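Local structure of AA9 family lytic polysaccharide monooxygenase B (Heterobasidion irregulare TC 32-1, 5NNS) at residues V18-P23 / D34-I39. The protein is a copper-dependent lytic polysaccharide monooxygenase that cleaves crystalline and amorphous polysaccharides by oxidising C1 at their (1-4)-glycosidic bonds. Numbering follows the deposited sequence. Where two conformers were deposited one is given.
Sequences VPYNTP and DTYNPI. With AKR (acrylic acid), chain O.
The phenol oxygen of Y20 takes two hydrogen bonds from the 34-39 loop: T35 OG1 donates to Y20 OH over 2.9 Å, and Y36 N points at the same oxygen almost straight (171° at the hydrogen). T35 OG1, swung anti to the backbone N (chi1 178°), also accepts from N37 N, closing an ST turn. At the other end of the tyrosine, Y20 N donates to D34 O at 3.0 Å on a bent path, from well above the carbonyl plane. Water 1 lies beside this bond, within hydrogen-bonding distance of D34 OD1 and N21 O.

Ring and carbon contacts lie between these bonds. The CA of T35 makes a CH-pi contact over one face of the Y20 ring, 4.1 Å from its centroid. A polar atom, D34 O, sits over the same face, toward the rim. The Y36 ring, inclined at 55° to that of Y20, brings CD1 to 3.8 Å from Y20 CE2, while P19 CG meets Y36 CE1 at the ring edge.

N21 closes the type II turn begun at V18, and its ND2 donates to acrylic acid O at 2.6 Å; a leucine here would probably leave that acid oxygen without its amide donor. Y20 is a glucan-binding residue, and the grip on its hydroxyl is consistent with a ring held in place for the substrate.

Both segments belong to the long loop joining strands 12-15 and 63-66, at the surface of the AA9 beta-sandwich. Beyond the contact, Y36 pairs by backbone with G2, beside the copper ligand H1, and P38 packs on strand 165-176, which carries Y167.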
loop_
_atom_site.group_PDB
_atom_site.type_symbol
_atom_site.label_atom_id
_atom_site.label_comp_id
_atom_site.label_asym_id
_atom_site.label_seq_id
_atom_site.Cartn_x
_atom_site.Cartn_y
_atom_site.Cartn_z
ATOM N N VAL A 18 -1.447 11.472 11.820
ATOM C CA VAL A 18 -0.385 11.406 12.830
ATOM C C VAL A 18 -0.739 10.293 13.831
ATOM O O VAL A 18 -1.657 10.461 14.637
ATOM C CB VAL A 18 -0.191 12.752 13.577
ATOM C CG1 VAL A 18 0.893 12.633 14.645
ATOM C CG2 VAL A 18 0.155 13.865 12.594
ATOM N N PRO A 19 -0.027 9.145 13.773
ATOM C CA PRO A 19 -0.331 8.062 14.723
ATOM C C PRO A 19 -0.038 8.414 16.184
ATOM O O PRO A 19 0.721 9.344 16.462
ATOM C CB PRO A 19 0.570 6.906 14.255
ATOM C CG PRO A 19 1.616 7.545 13.417
ATOM C CD PRO A 19 0.975 8.729 12.775
ATOM N N TYR A 20 -0.671 7.670 17.090
ATOM C CA TYR A 20 -0.568 7.857 18.548
ATOM C C TYR A 20 -1.286 9.092 19.101
ATOM O O TYR A 20 -1.535 9.152 20.296
ATOM C CB TYR A 20 0.887 7.848 19.044
ATOM C CG TYR A 20 1.672 6.632 18.649
ATOM C CD1 TYR A 20 1.598 5.469 19.399
ATOM C CD2 TYR A 20 2.505 6.643 17.523
ATOM C CE1 TYR A 20 2.323 4.343 19.045
ATOM C CE2 TYR A 20 3.242 5.520 17.160
ATOM C CZ TYR A 20 3.150 4.373 17.927
ATOM O OH TYR A 20 3.869 3.255 17.570
ATOM N N ASN A 21 -1.577 10.080 18.260
ATOM C CA ASN A 21 -2.471 11.167 18.619
ATOM C C ASN A 21 -3.900 10.775 18.296
ATOM O O ASN A 21 -4.150 9.943 17.415
ATOM C CB ASN A 21 -2.121 12.454 17.861
ATOM C CG ASN A 21 -0.819 13.084 18.329
ATOM O OD1 ASN A 21 -0.213 12.669 19.324
ATOM N ND2 ASN A 21 -0.387 14.107 17.609
ATOM N N THR A 22 -4.832 11.394 19.019
ATOM C CA THR A 22 -6.263 11.187 18.811
ATOM C C THR A 22 -6.678 11.625 17.402
ATOM O O THR A 22 -6.090 12.561 16.857
ATOM C CB THR A 22 -7.102 11.943 19.869
ATOM O OG1 THR A 22 -8.478 11.565 19.746
ATOM C CG2 THR A 22 -6.980 13.474 19.722
ATOM N N PRO A 23 -7.668 10.933 16.795
ATOM C CA PRO A 23 -8.121 11.376 15.471
ATOM C C PRO A 23 -8.910 12.687 15.505
ATOM O O PRO A 23 -8.938 13.399 14.501
ATOM C CB PRO A 23 -8.987 10.207 14.974
ATOM C CG PRO A 23 -9.388 9.463 16.197
ATOM C CD PRO A 23 -8.272 9.641 17.180
ATOM N N ASP A 34 -3.102 4.038 13.719
ATOM C CA ASP A 34 -2.858 4.449 15.109
ATOM C C ASP A 34 -1.482 4.159 15.717
ATOM O O ASP A 34 -1.152 4.737 16.758
ATOM C CB ASP A 34 -3.943 3.848 16.007
ATOM C CG ASP A 34 -5.344 4.311 15.618
ATOM O OD1 ASP A 34 -5.512 5.509 15.329
ATOM O OD2 ASP A 34 -6.275 3.478 15.598
ATOM N N THR A 35 -0.684 3.305 15.074
ATOM C CA THR A 35 0.625 2.933 15.599
ATOM C C THR A 35 1.598 2.612 14.483
ATOM O O THR A 35 1.196 2.357 13.351
ATOM C CB THR A 35 0.520 1.696 16.504
ATOM O OG1 THR A 35 1.825 1.322 16.960
ATOM C CG2 THR A 35 -0.108 0.529 15.743
ATOM N N TYR A 36 2.882 2.612 14.829
ATOM C CA TYR A 36 3.959 2.223 13.910
ATOM C C TYR A 36 4.092 0.704 13.708
ATOM O O TYR A 36 4.855 0.284 12.851
ATOM C CB TYR A 36 5.300 2.745 14.446
ATOM C CG TYR A 36 5.680 4.149 14.029
ATOM C CD1 TYR A 36 4.725 5.100 13.667
ATOM C CD2 TYR A 36 7.013 4.534 14.017
ATOM C CE1 TYR A 36 5.098 6.383 13.290
ATOM C CE2 TYR A 36 7.387 5.810 13.644
ATOM C CZ TYR A 36 6.426 6.727 13.286
ATOM O OH TYR A 36 6.797 7.990 12.923
ATOM N N ASN A 37 3.383 -0.101 14.503
ATOM C CA ASN A 37 3.543 -1.555 14.526
ATOM C C ASN A 37 3.003 -2.240 13.282
ATOM O O ASN A 37 2.007 -1.788 12.700
ATOM C CB ASN A 37 2.802 -2.173 15.723
ATOM C CG ASN A 37 3.281 -1.642 17.057
ATOM O OD1 ASN A 37 4.371 -1.089 17.170
ATOM N ND2 ASN A 37 2.460 -1.813 18.078
ATOM N N PRO A 38 3.632 -3.357 12.892
ATOM C CA PRO A 38 3.108 -4.104 11.757
ATOM C C PRO A 38 1.829 -4.871 12.088
ATOM O O PRO A 38 1.564 -5.188 13.252
ATOM C CB PRO A 38 4.224 -5.098 11.440
ATOM C CG PRO A 38 4.929 -5.294 12.733
ATOM C CD PRO A 38 4.852 -3.973 13.445
ATOM N N ILE A 39 1.052 -5.139 11.049
ATOM C CA ILE A 39 0.031 -6.179 11.072
ATOM C C ILE A 39 0.768 -7.475 10.739
ATOM O O ILE A 39 1.413 -7.566 9.697
ATOM C CB ILE A 39 -1.099 -5.866 10.064
ATOM C CG1 ILE A 39 -1.960 -4.734 10.641
ATOM C CG2 ILE A 39 -1.925 -7.116 9.752
ATOM C CD1 ILE A 39 -2.983 -4.142 9.706
HETATM C CA AKR O . 0.377 16.261 19.974
HETATM C CB AKR O . -0.090 17.238 20.738
HETATM C C AKR O . 1.354 16.489 18.879
HETATM O O AKR O . 1.776 15.498 18.242
HETATM O OXT AKR O . 1.758 17.636 18.593
HETATM O O HOH W 1 -3.471 7.113 17.065
#